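Local coordinates for putative uncharacterized protein tcp24 (PDB 4Q38), which probably transfers long-chain acyl groups from acyl-CoA to an amino sugar of the glycopeptide antibiotic teicoplanin, at residues R49-G53 / A77-D81; E143-P147 / H238-H242; I293-F298 / L314-I319. One frame throughout, in Å; residues are numbered along the deposited sequence.

Contact 1: residues R49-G53 / A77-D81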
loop_
_atom_site.group_PDB
_atom_site.type_symbol
_atom_site.label_atom_id
_atom_site.label_comp_id
_atom_site.label_asym_id
_atom_site.label_seq_id
_atom_site.Cartn_x
_atom_site.Cartn_y
_atom_site.Cartn_z
ATOM N N ARG A 49 12.358 17.333 6.963
ATOM C CA ARG A 49 13.296 17.708 5.919
ATOM C C ARG A 49 12.950 16.977 4.623
ATOM O O ARG A 49 12.846 15.749 4.606
ATOM C CB ARG A 49 14.726 17.376 6.354
ATOM C CG ARG A 49 15.808 17.903 5.428
ATOM C CD ARG A 49 17.194 17.510 5.922
ATOM N NE ARG A 49 18.214 17.637 4.878
ATOM C CZ ARG A 49 18.487 16.709 3.963
ATOM N NH1 ARG A 49 17.819 15.564 3.936
ATOM N NH2 ARG A 49 19.432 16.928 3.062
ATOM N N LEU A 50 12.751 17.726 3.541
ATOM C CA LEU A 50 12.669 17.104 2.228
ATOM C C LEU A 50 14.025 17.143 1.545
ATOM O O LEU A 50 14.673 18.195 1.503
ATOM C CB LEU A 50 11.608 17.761 1.340
ATOM C CG LEU A 50 10.133 17.667 1.737
ATOM C CD1 LEU A 50 9.288 18.431 0.724
ATOM C CD2 LEU A 50 9.645 16.225 1.881
ATOM N N PRO A 51 14.464 15.994 1.002
ATOM C CA PRO A 51 15.621 16.015 0.118
ATOM C C PRO A 51 15.299 16.859 -1.125
ATOM O O PRO A 51 14.147 16.891 -1.576
ATOM C CB PRO A 51 15.789 14.544 -0.268
ATOM C CG PRO A 51 14.406 13.978 -0.157
ATOM C CD PRO A 51 13.824 14.665 1.045
ATOM N N ARG A 52 16.306 17.540 -1.661
ATOM C CA ARG A 52 16.130 18.378 -2.845
ATOM C C ARG A 52 17.178 17.981 -3.886
ATOM O O ARG A 52 18.185 17.352 -3.553
ATOM C CB ARG A 52 16.265 19.874 -2.487
ATOM C CG ARG A 52 15.534 20.341 -1.226
ATOM C CD ARG A 52 14.110 20.823 -1.496
ATOM N NE ARG A 52 13.445 21.351 -0.298
ATOM C CZ ARG A 52 12.219 21.877 -0.278
ATOM N NH1 ARG A 52 11.502 21.963 -1.391
ATOM N NH2 ARG A 52 11.698 22.324 0.858
ATOM N N GLY A 53 16.930 18.331 -5.146
ATOM C CA GLY A 53 17.913 18.137 -6.217
ATOM C C GLY A 53 18.351 16.703 -6.437
ATOM O O GLY A 53 17.531 15.780 -6.411
ATOM N N ALA A 77 8.402 20.210 -5.385
ATOM C CA ALA A 77 8.577 20.109 -3.930
ATOM C C ALA A 77 8.156 21.394 -3.231
ATOM O O ALA A 77 8.571 22.488 -3.627
ATOM C CB ALA A 77 10.005 19.730 -3.571
ATOM N N PRO A 78 7.294 21.269 -2.207
ATOM C CA PRO A 78 6.760 22.444 -1.548
ATOM C C PRO A 78 7.788 23.192 -0.697
ATOM O O PRO A 78 8.866 22.668 -0.394
ATOM C CB PRO A 78 5.649 21.871 -0.669
ATOM C CG PRO A 78 6.114 20.482 -0.368
ATOM C CD PRO A 78 6.702 20.027 -1.671
ATOM N N ASP A 79 7.428 24.418 -0.338
ATOM C CA ASP A 79 8.277 25.317 0.421
ATOM C C ASP A 79 7.507 25.785 1.659
ATOM O O ASP A 79 6.323 26.106 1.550
ATOM C CB ASP A 79 8.637 26.510 -0.475
ATOM C CG ASP A 79 9.345 27.598 0.271
ATOM O OD1 ASP A 79 10.588 27.541 0.371
ATOM O OD2 ASP A 79 8.653 28.507 0.760
ATOM N N PRO A 80 8.170 25.836 2.838
ATOM C CA PRO A 80 7.509 26.280 4.076
ATOM C C PRO A 80 6.838 27.655 3.977
ATOM O O PRO A 80 5.814 27.885 4.615
ATOM C CB PRO A 80 8.661 26.350 5.094
ATOM C CG PRO A 80 9.712 25.449 4.559
ATOM C CD PRO A 80 9.590 25.497 3.063
ATOM N N ASP A 81 7.407 28.555 3.179
ATOM C CA ASP A 81 6.920 29.936 3.113
ATOM C C ASP A 81 5.813 30.146 2.083
ATOM O O ASP A 81 4.795 30.771 2.380
ATOM C CB ASP A 81 8.086 30.903 2.884
ATOM C CG ASP A 81 9.076 30.887 4.032
ATOM O OD1 ASP A 81 8.649 31.136 5.175
ATOM O OD2 ASP A 81 10.273 30.604 3.802
#
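R52 reaches across to the backbone of P78 and holds its carbonyl oxygen end-on with both terminal nitrogens. P78 O lies 2.9 Å from R52 NH1 and 3.1 Å from R52 NH2, close to the guanidinium plane. The two donors are not equivalent: NH2 comes in the carbonyl plane, whereas NH1 is tilted some 35° from it. Two bonds on one acceptor restrict how the flat group can swing in its plane, and the bend of the arginine chain at chi2 (-90°) carries it over to the second loop. A77 CB makes a van der Waals contact beside this grip, 3.5 Å from R52 NH1. D79 OD1 is 5.4 Å from R52 NH2, not in contact, and could add a favourable long-range charge term.

The two loops belong to the helical N-terminal part of the chain: 49-53 leads into helix 53-62, while the loop 77-81 joins helix 67-76 to helix 84-98. Within the second loop D79 forms an Asx turn, its OD2 accepting from D81 N at 2.7 Å.

L50 CD1 rests 3.9 Å from P78 CD, the two side chains crossing at about a right angle, and both also touch Y128 of helix 125-143. W87 of helix 84-98 touches L50, R52 and P80.

Contact 2: residues E143-P147 / H238-H242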
loop_
_atom_site.group_PDB
_atom_site.type_symbol
_atom_site.label_atom_id
_atom_site.label_comp_id
_atom_site.label_asym_id
_atom_site.label_seq_id
_atom_site.Cartn_x
_atom_site.Cartn_y
_atom_site.Cartn_z
ATOM N N GLU A 143 17.645 -0.412 13.912
ATOM C CA GLU A 143 17.455 -0.806 15.313
ATOM C C GLU A 143 16.971 -2.255 15.435
ATOM O O GLU A 143 17.338 -2.967 16.374
ATOM C CB GLU A 143 16.476 0.145 16.012
ATOM C CG GLU A 143 17.020 1.550 16.238
ATOM C CD GLU A 143 15.931 2.575 16.525
ATOM O OE1 GLU A 143 16.272 3.766 16.710
ATOM O OE2 GLU A 143 14.737 2.202 16.559
ATOM N N ARG A 144 16.163 -2.684 14.469
ATOM C CA ARG A 144 15.641 -4.048 14.427
ATOM C C ARG A 144 16.604 -5.041 13.759
ATOM O O ARG A 144 16.326 -6.234 13.682
ATOM C CB ARG A 144 14.263 -4.056 13.732
ATOM C CG ARG A 144 13.140 -3.462 14.595
ATOM C CD ARG A 144 12.807 -4.444 15.712
ATOM N NE ARG A 144 11.867 -3.946 16.709
ATOM C CZ ARG A 144 11.152 -4.735 17.512
ATOM N NH1 ARG A 144 11.260 -6.065 17.427
ATOM N NH2 ARG A 144 10.316 -4.200 18.397
ATOM N N GLY A 145 17.732 -4.547 13.260
ATOM C CA GLY A 145 18.720 -5.414 12.623
ATOM C C GLY A 145 18.317 -5.908 11.244
ATOM O O GLY A 145 18.885 -6.883 10.749
ATOM N N ILE A 146 17.344 -5.239 10.626
ATOM C CA ILE A 146 16.854 -5.596 9.287
ATOM C C ILE A 146 17.969 -5.333 8.263
ATOM O O ILE A 146 18.519 -4.236 8.237
ATOM C CB ILE A 146 15.630 -4.735 8.880
ATOM C CG1 ILE A 146 14.577 -4.653 10.006
ATOM C CG2 ILE A 146 15.040 -5.192 7.546
ATOM C CD1 ILE A 146 13.804 -5.918 10.263
ATOM N N PRO A 147 18.298 -6.323 7.411
ATOM C CA PRO A 147 19.290 -6.053 6.358
ATOM C C PRO A 147 18.879 -4.889 5.455
ATOM O O PRO A 147 17.688 -4.724 5.136
ATOM C CB PRO A 147 19.302 -7.351 5.544
ATOM C CG PRO A 147 18.810 -8.400 6.480
ATOM C CD PRO A 147 17.795 -7.705 7.349
ATOM N N HIS A 238 13.981 -10.787 13.902
ATOM C CA HIS A 238 13.926 -9.334 14.110
ATOM C C HIS A 238 12.783 -8.856 14.968
ATOM O O HIS A 238 12.864 -7.780 15.557
ATOM C CB HIS A 238 13.950 -8.597 12.773
ATOM C CG HIS A 238 15.113 -9.007 11.896
ATOM N ND1 HIS A 238 16.393 -8.809 12.257
ATOM C CD2 HIS A 238 15.146 -9.643 10.660
ATOM C CE1 HIS A 238 17.215 -9.307 11.298
ATOM N NE2 HIS A 238 16.451 -9.809 10.322
ATOM N N PHE A 239 11.718 -9.643 15.030
ATOM C CA PHE A 239 10.557 -9.337 15.887
ATOM C C PHE A 239 10.239 -10.594 16.695
ATOM O O PHE A 239 9.147 -11.174 16.554
ATOM C CB PHE A 239 9.350 -8.913 15.038
ATOM C CG PHE A 239 9.624 -7.723 14.165
ATOM C CD1 PHE A 239 10.177 -7.890 12.894
ATOM C CD2 PHE A 239 9.364 -6.436 14.621
ATOM C CE1 PHE A 239 10.452 -6.785 12.088
ATOM C CE2 PHE A 239 9.638 -5.329 13.824
ATOM C CZ PHE A 239 10.172 -5.508 12.555
ATOM N N PRO A 240 11.196 -11.039 17.532
ATOM C CA PRO A 240 11.016 -12.321 18.220
ATOM C C PRO A 240 9.806 -12.299 19.148
ATOM O O PRO A 240 9.243 -13.351 19.434
ATOM C CB PRO A 240 12.307 -12.481 19.043
ATOM C CG PRO A 240 12.845 -11.106 19.178
ATOM C CD PRO A 240 12.448 -10.374 17.931
ATOM N N GLU A 241 9.393 -11.109 19.572
ATOM C CA GLU A 241 8.228 -10.986 20.468
ATOM C C GLU A 241 6.913 -11.330 19.766
ATOM O O GLU A 241 5.901 -11.570 20.429
ATOM C CB GLU A 241 8.154 -9.576 21.072
ATOM C CG GLU A 241 7.796 -8.471 20.075
ATOM C CD GLU A 241 8.980 -8.005 19.231
ATOM O OE1 GLU A 241 10.103 -8.505 19.418
ATOM O OE2 GLU A 241 8.784 -7.129 18.373
ATOM N N HIS A 242 6.910 -11.341 18.429
ATOM C CA HIS A 242 5.653 -11.544 17.703
ATOM C C HIS A 242 5.206 -12.981 17.723
ATOM O O HIS A 242 4.135 -13.283 18.239
ATOM C CB HIS A 242 5.711 -10.980 16.280
ATOM C CG HIS A 242 4.358 -10.849 15.629
ATOM N ND1 HIS A 242 3.410 -10.016 16.098
ATOM C CD2 HIS A 242 3.809 -11.483 14.515
ATOM C CE1 HIS A 242 2.311 -10.101 15.326
ATOM N NE2 HIS A 242 2.554 -10.996 14.351
HETATM O O HOH W 1 15.401 -7.052 16.684
#
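R144 and E241 form a salt bridge in which R144 NH1 approaches E241 OE2 at 2.9 Å, on the syn lone pair of the carboxylate. The two side chains come from opposite directions, and their flat groups are turned 52° against each other. A bend of the arginine chain at chi2 brings the guanidinium across to F239 and E241. The same NH1 gives a straighter bond (N-H...O 164°) to H238 O at 3.0 Å; the oxygen lies in the guanidinium plane, and NH1 arrives in the carbonyl plane on a lone pair. One nitrogen thus ties the arginine to both backbone and carboxylate of the other loop.

A second polar link runs the other way: H238 ND1 donates a weak, bent bond to R144 O, 2.9 Å away. A water bridges R144 O and H238 O, donating to both.

Face and apolar contacts accompany the polar ones. F239 CD2 and CE2 lie over one face of the R144 guanidinium, CE2 offset toward its rim, with the planes 20° apart. I146 CA sits over the face of the H238 ring in a CH-pi contact, 4.3 Å from its centroid. I146 CD1 reaches H238 CB at 3.7 Å.

G145, just after helix 125-143, takes the positive phi of a Schellman motif, and P147 N-caps helix 148-155. Segment 238-242 leads from helix 221-238 toward strand 246-251, with F239 packed on F140 of helix 125-143 and L198 of strand 194-200.

Contact 3: residues I293-F298 / L314-I319. With COA (coenzyme A), chain D.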
loop_
_atom_site.group_PDB
_atom_site.type_symbol
_atom_site.label_atom_id
_atom_site.label_comp_id
_atom_site.label_asym_id
_atom_site.label_seq_id
_atom_site.Cartn_x
_atom_site.Cartn_y
_atom_site.Cartn_z
ATOM N N ILE A 293 -11.475 -6.771 -7.447
ATOM C CA ILE A 293 -10.917 -7.475 -8.605
ATOM C C ILE A 293 -10.753 -6.516 -9.797
ATOM O O ILE A 293 -9.810 -6.630 -10.574
ATOM C CB ILE A 293 -11.694 -8.781 -8.963
ATOM C CG1 ILE A 293 -10.835 -9.703 -9.840
ATOM C CG2 ILE A 293 -13.036 -8.479 -9.628
ATOM C CD1 ILE A 293 -11.355 -11.132 -9.940
ATOM N N LEU A 294 -11.657 -5.548 -9.916
ATOM C CA LEU A 294 -11.568 -4.575 -10.998
ATOM C C LEU A 294 -10.353 -3.655 -10.787
ATOM O O LEU A 294 -9.638 -3.339 -11.739
ATOM C CB LEU A 294 -12.877 -3.783 -11.130
ATOM C CG LEU A 294 -14.060 -4.536 -11.773
ATOM C CD1 LEU A 294 -15.374 -3.812 -11.516
ATOM C CD2 LEU A 294 -13.844 -4.755 -13.257
ATOM N N GLU A 295 -10.107 -3.264 -9.537
ATOM C CA GLU A 295 -8.896 -2.485 -9.200
ATOM C C GLU A 295 -7.643 -3.250 -9.609
ATOM O O GLU A 295 -6.820 -2.751 -10.383
ATOM C CB GLU A 295 -8.855 -2.118 -7.711
ATOM C CG GLU A 295 -7.518 -1.570 -7.198
ATOM C CD GLU A 295 -7.157 -0.192 -7.751
ATOM O OE1 GLU A 295 -8.057 0.536 -8.218
ATOM O OE2 GLU A 295 -5.960 0.164 -7.727
ATOM N N PHE A 296 -7.508 -4.477 -9.122
ATOM C CA PHE A 296 -6.268 -5.217 -9.341
ATOM C C PHE A 296 -6.044 -5.820 -10.722
ATOM O O PHE A 296 -4.894 -6.066 -11.114
ATOM C CB PHE A 296 -6.060 -6.243 -8.226
ATOM C CG PHE A 296 -5.747 -5.610 -6.911
ATOM C CD1 PHE A 296 -4.515 -4.974 -6.710
ATOM C CD2 PHE A 296 -6.682 -5.605 -5.887
ATOM C CE1 PHE A 296 -4.216 -4.362 -5.500
ATOM C CE2 PHE A 296 -6.396 -4.987 -4.676
ATOM C CZ PHE A 296 -5.159 -4.369 -4.482
ATOM N N VAL A 297 -7.122 -6.036 -11.466
ATOM C CA VAL A 297 -6.993 -6.547 -12.829
ATOM C C VAL A 297 -6.908 -5.417 -13.854
ATOM O O VAL A 297 -6.187 -5.538 -14.837
ATOM C CB VAL A 297 -8.118 -7.555 -13.182
ATOM C CG1 VAL A 297 -8.046 -7.979 -14.638
ATOM C CG2 VAL A 297 -8.002 -8.792 -12.295
ATOM N N PHE A 298 -7.635 -4.327 -13.621
ATOM C CA PHE A 298 -7.723 -3.237 -14.602
ATOM C C PHE A 298 -7.346 -1.849 -14.080
ATOM O O PHE A 298 -7.315 -0.896 -14.864
ATOM C CB PHE A 298 -9.153 -3.122 -15.143
ATOM C CG PHE A 298 -9.685 -4.376 -15.768
ATOM C CD1 PHE A 298 -9.257 -4.782 -17.030
ATOM C CD2 PHE A 298 -10.654 -5.135 -15.108
ATOM C CE1 PHE A 298 -9.774 -5.935 -17.615
ATOM C CE2 PHE A 298 -11.169 -6.290 -15.692
ATOM C CZ PHE A 298 -10.730 -6.685 -16.944
ATOM N N LEU A 314 -7.621 -13.894 -17.517
ATOM C CA LEU A 314 -8.246 -13.303 -16.333
ATOM C C LEU A 314 -9.059 -12.051 -16.653
ATOM O O LEU A 314 -10.147 -11.858 -16.103
ATOM C CB LEU A 314 -7.197 -13.009 -15.253
ATOM C CG LEU A 314 -7.633 -12.305 -13.963
ATOM C CD1 LEU A 314 -8.723 -13.086 -13.247
ATOM C CD2 LEU A 314 -6.416 -12.122 -13.077
ATOM N N GLU A 315 -8.527 -11.200 -17.531
ATOM C CA GLU A 315 -9.262 -10.027 -18.011
ATOM C C GLU A 315 -10.597 -10.443 -18.636
ATOM O O GLU A 315 -11.636 -9.835 -18.357
ATOM C CB GLU A 315 -8.432 -9.231 -19.026
ATOM C CG GLU A 315 -7.264 -8.461 -18.423
ATOM C CD GLU A 315 -6.311 -7.899 -19.468
ATOM O OE1 GLU A 315 -6.230 -8.457 -20.588
ATOM O OE2 GLU A 315 -5.628 -6.896 -19.170
ATOM N N ARG A 316 -10.561 -11.484 -19.468
ATOM C CA ARG A 316 -11.778 -12.019 -20.107
ATOM C C ARG A 316 -12.709 -12.622 -19.058
ATOM O O ARG A 316 -13.919 -12.451 -19.131
ATOM C CB ARG A 316 -11.425 -13.044 -21.192
ATOM C CG ARG A 316 -10.648 -12.440 -22.359
ATOM C CD ARG A 316 -10.464 -13.385 -23.541
ATOM N NE ARG A 316 -9.631 -14.551 -23.232
ATOM C CZ ARG A 316 -8.301 -14.589 -23.302
ATOM N NH1 ARG A 316 -7.603 -13.515 -23.660
ATOM N NH2 ARG A 316 -7.658 -15.715 -23.014
ATOM N N ALA A 317 -12.124 -13.300 -18.069
ATOM C CA ALA A 317 -12.873 -13.904 -16.971
ATOM C C ALA A 317 -13.645 -12.885 -16.146
ATOM O O ALA A 317 -14.854 -13.042 -15.936
ATOM C CB ALA A 317 -11.942 -14.710 -16.075
ATOM N N VAL A 318 -12.953 -11.841 -15.673
ATOM C CA VAL A 318 -13.587 -10.846 -14.807
ATOM C C VAL A 318 -14.820 -10.244 -15.484
ATOM O O VAL A 318 -15.865 -10.080 -14.850
ATOM C CB VAL A 318 -12.618 -9.713 -14.371
ATOM C CG1 VAL A 318 -13.357 -8.673 -13.534
ATOM C CG2 VAL A 318 -11.448 -10.279 -13.582
ATOM N N ILE A 319 -14.684 -9.921 -16.767
ATOM C CA ILE A 319 -15.761 -9.268 -17.522
ATOM C C ILE A 319 -16.891 -10.248 -17.861
ATOM O O ILE A 319 -18.069 -9.928 -17.670
ATOM C CB ILE A 319 -15.219 -8.562 -18.793
ATOM C CG1 ILE A 319 -14.247 -7.425 -18.416
ATOM C CG2 ILE A 319 -16.350 -8.041 -19.672
ATOM C CD1 ILE A 319 -14.789 -6.414 -17.423
HETATM N N1A COA D . -4.213 -8.244 -14.744
HETATM C C2A COA D . -4.393 -8.788 -15.963
HETATM N N3A COA D . -4.110 -10.070 -16.255
HETATM C C4A COA D . -3.611 -10.895 -15.299
HETATM C C5A COA D . -3.384 -10.371 -13.940
HETATM C C6A COA D . -3.723 -8.951 -13.698
HETATM N N6A COA D . -3.566 -8.369 -12.483
HETATM N N7A COA D . -2.894 -11.396 -13.218
HETATM C C8A COA D . -2.816 -12.475 -14.029
HETATM N N9A COA D . -3.231 -12.169 -15.274
HETATM C C1B COA D . -3.306 -13.092 -16.431
HETATM C C2B COA D . -2.000 -13.803 -16.732
HETATM O O2B COA D . -1.192 -13.026 -17.611
HETATM C C3B COA D . -2.485 -15.099 -17.347
HETATM O O3B COA D . -2.912 -14.830 -18.684
HETATM P P3B COA D . -3.025 -15.962 -19.838
HETATM O O7A COA D . -1.594 -16.229 -20.190
HETATM O O8A COA D . -3.869 -15.270 -20.875
HETATM O O9A COA D . -3.731 -17.131 -19.194
HETATM C C4B COA D . -3.729 -15.408 -16.520
HETATM O O4B COA D . -4.239 -14.133 -16.123
HETATM C C5B COA D . -3.472 -16.293 -15.296
HETATM O O5B COA D . -2.577 -15.625 -14.390
HETATM P P1A COA D . -1.900 -16.356 -13.133
HETATM O O1A COA D . -0.758 -17.238 -13.560
HETATM O O2A COA D . -3.020 -16.948 -12.317
HETATM O O3A COA D . -1.308 -15.094 -12.302
HETATM P P2A COA D . 0.135 -14.414 -12.517
HETATM O O4A COA D . 1.152 -15.143 -11.681
HETATM O O5A COA D . 0.431 -14.207 -13.979
HETATM O O6A COA D . -0.154 -12.961 -11.884
HETATM C CBP COA D . -0.196 -11.447 -9.944
HETATM C CCP COA D . -0.491 -12.837 -10.499
HETATM C CDP COA D . -0.665 -11.474 -8.498
HETATM C CEP COA D . 1.298 -11.206 -10.013
HETATM C CAP COA D . -0.957 -10.368 -10.752
HETATM O OAP COA D . -2.350 -10.684 -10.790
HETATM C C9P COA D . -0.824 -8.936 -10.267
HETATM O O9P COA D . 0.197 -8.306 -10.484
HETATM N N8P COA D . -1.874 -8.398 -9.639
HETATM C C7P COA D . -1.817 -7.102 -8.983
HETATM C C6P COA D . -1.449 -7.250 -7.508
HETATM C C5P COA D . -2.536 -7.996 -6.749
HETATM O O5P COA D . -3.595 -8.284 -7.295
HETATM N N4P COA D . -2.250 -8.325 -5.486
HETATM C C3P COA D . -3.262 -8.824 -4.561
HETATM C C2P COA D . -4.162 -7.730 -4.009
HETATM S S1P COA D . -5.397 -8.437 -2.867
#
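The F298 ring meets the second helix with its edge: E315 O and V318 CG1 lie there, near the ring plane, while V297 CG1 of its own helix sits over the centre of one face. The F296 ring has coenzyme A C2P over one face, 3.4 Å above the plane, and E295 CG over the opposite face. These residues belong to helices 290-298 and 313-323 of the GNAT-like domain, which run antiparallel here, with the short axes 10.5 Å apart and 155° between their directions.

V318 packs as a knob into a hole formed by I293, L294, V297 and F298. Its CG2 meets I293 CD1 tip to tip at 3.7 Å. I293 owes this reach to a chain extended through both torsions, CG1 standing anti to the backbone N (chi1 -161°). The V318 and F298 side chains slide past each other in opposite directions, CG1 meeting CE2, and I319 CG1 touches F298 CZ obliquely. One turn away, V297 CG2 packs on L314 CD2 at 3.8 Å.

E315 joins the contact through its aliphatic part: CG is 3.7 Å from F298 CE1, and the carboxylate lies almost parallel to that ring, 5° apart. Its oxygens turn to S312 N and, in a salt bridge, to R311.

Coenzyme A lies against this helix pair. Its adenine packs against L314 CD2 and E315 CG on one helix, and V297 CG1 on the other is 3.8 Å from COA N1A, so both helices line the nucleotide site. F296, which also touches the acylated sugar, faces the pantetheine arm near the thiol. The adenine is further fixed by its exocyclic amine, COA N6A, which donates to the backbone F296 O at 3.0 Å.

In the fold
The contacts follow one another along the chain, each closing before the next opens. Contact 1 lies within the helical N-terminal part, and contact 3 within the GNAT-like domain beside coenzyme A. Contact 2 joins the two parts, bringing the end of helix 125-143 to the end of helix 221-238. That first helix also links contacts 1 and 2, since its side chains pack on both. The centres of contact 1 and contact 2 are about 32 Å apart. Contact 3 lies across the chain's centre from the others, its centre about 39 Å from that of contact 1 and about 37 Å from that of contact 2. Of the three, contact 3 is the one that touches coenzyme A.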